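Local coordinates for protein phosphohistidine phosphatase sixA (Escherichia coli, PDB 1UJC) that removes the phosphoryl group from phosphohistidine in the HPt domain of the ArcB sensor kinase, within the multistep His-Asp phosphorelay, at residues Cys82-Val85 against Gly86-Ser89. Residues are numbered along the deposited sequence; the frame is centred on the assembly and turned at random.
Sequences CGDV and GLVS
The carboxylate of D84 closes the start of helix 85-98, accepting from L87 N and, weakly, from G86 N, a classic aspartate N-cap in this histidine phosphatase. One carboxylate oxygen does all of this work. D84 OD2 accepts from L87 N at 3.1 Å, the donor standing well above the carboxylate plane. The second bond, from G86 N to D84 OD2, is short at 2.7 Å but weak, because its N-H...O angle is strongly bent. The short aspartate side chain suits the place: with CG anti to the backbone N (chi1 -173°), the carboxylate reaches N-H groups of the first turn, which lack the usual acceptor from a preceding helical turn, and D84 OD2 supplies one. Its negative charge should also interact favourably with the positive end of the helix dipole.

The same residue starts the regular helical pattern, since V88 N donates to D84 O at 3.1 Å, in the carbonyl plane, while L87 N has a weak second acceptor in that oxygen. One residue on, S89 N bonds to V85 O at 2.9 Å. G86, lacking a side chain, leaves room for D84 OD2 beside its amide. L87 lays its branch obliquely across the capping group, L87 CG lying 3.9 Å from D84 CG, so aliphatic carbon flanks the carboxylate.

Further out, the backbone N of D84 is bonded to the E78 carboxylate, which ties the capping residue to the preceding loop. V85 and V88, compact and branched, both pack on L115 of helix 111-119, joining this helix start to its neighbour; V88 also touches L79. The methyl V88 CG2 comes within 3.4 Å of D84 O, the same oxygen that V88 N bonds to.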
loop_
_atom_site.group_PDB
_atom_site.type_symbol
_atom_site.label_atom_id
_atom_site.label_comp_id
_atom_site.label_asym_id
_atom_site.label_seq_id
_atom_site.Cartn_x
_atom_site.Cartn_y
_atom_site.Cartn_z
ATOM N N CYS A 82 -5.972 -12.305 -3.100
ATOM C CA CYS A 82 -6.448 -12.797 -4.398
ATOM C C CYS A 82 -7.180 -11.744 -5.228
ATOM O O CYS A 82 -7.829 -12.067 -6.227
ATOM C CB CYS A 82 -7.384 -13.988 -4.186
ATOM S SG CYS A 82 -6.678 -15.314 -3.200
ATOM N N GLY A 83 -7.072 -10.492 -4.806
ATOM C CA GLY A 83 -7.734 -9.404 -5.499
ATOM C C GLY A 83 -7.442 -9.320 -6.982
ATOM O O GLY A 83 -6.389 -9.745 -7.455
ATOM N N ASP A 84 -8.393 -8.754 -7.716
ATOM C CA ASP A 84 -8.272 -8.597 -9.158
ATOM C C ASP A 84 -7.462 -7.335 -9.458
ATOM O O ASP A 84 -7.973 -6.218 -9.340
ATOM C CB ASP A 84 -9.665 -8.496 -9.771
ATOM C CG ASP A 84 -9.635 -8.505 -11.277
ATOM O OD1 ASP A 84 -10.304 -9.371 -11.875
ATOM O OD2 ASP A 84 -8.942 -7.652 -11.863
ATOM N N VAL A 85 -6.200 -7.516 -9.836
ATOM C CA VAL A 85 -5.322 -6.388 -10.118
ATOM C C VAL A 85 -5.892 -5.471 -11.198
ATOM O O VAL A 85 -5.578 -4.281 -11.245
ATOM C CB VAL A 85 -3.911 -6.864 -10.544
ATOM C CG1 VAL A 85 -3.930 -7.366 -11.984
ATOM C CG2 VAL A 85 -2.911 -5.737 -10.378
ATOM N N GLY A 86 -6.733 -6.028 -12.060
ATOM C CA GLY A 86 -7.327 -5.229 -13.117
ATOM C C GLY A 86 -8.276 -4.187 -12.559
ATOM O O GLY A 86 -8.255 -3.031 -12.979
ATOM N N LEU A 87 -9.109 -4.604 -11.610
ATOM C CA LEU A 87 -10.076 -3.709 -10.992
ATOM C C LEU A 87 -9.371 -2.682 -10.108
ATOM O O LEU A 87 -9.808 -1.543 -10.001
ATOM C CB LEU A 87 -11.093 -4.510 -10.172
ATOM C CG LEU A 87 -12.030 -5.448 -10.945
ATOM C CD1 LEU A 87 -12.901 -6.231 -9.965
ATOM C CD2 LEU A 87 -12.898 -4.642 -11.903
ATOM N N VAL A 88 -8.278 -3.088 -9.470
ATOM C CA VAL A 88 -7.532 -2.160 -8.632
ATOM C C VAL A 88 -6.959 -1.086 -9.554
ATOM O O VAL A 88 -7.039 0.110 -9.272
ATOM C CB VAL A 88 -6.377 -2.869 -7.894
ATOM C CG1 VAL A 88 -5.593 -1.856 -7.077
ATOM C CG2 VAL A 88 -6.933 -3.965 -6.991
ATOM N N SER A 89 -6.385 -1.534 -10.664
ATOM C CA SER A 89 -5.805 -0.647 -11.665
ATOM C C SER A 89 -6.838 0.364 -12.171
ATOM O O SER A 89 -6.556 1.562 -12.273
ATOM C CB SER A 89 -5.284 -1.486 -12.835
ATOM O OG SER A 89 -4.999 -0.680 -13.958
#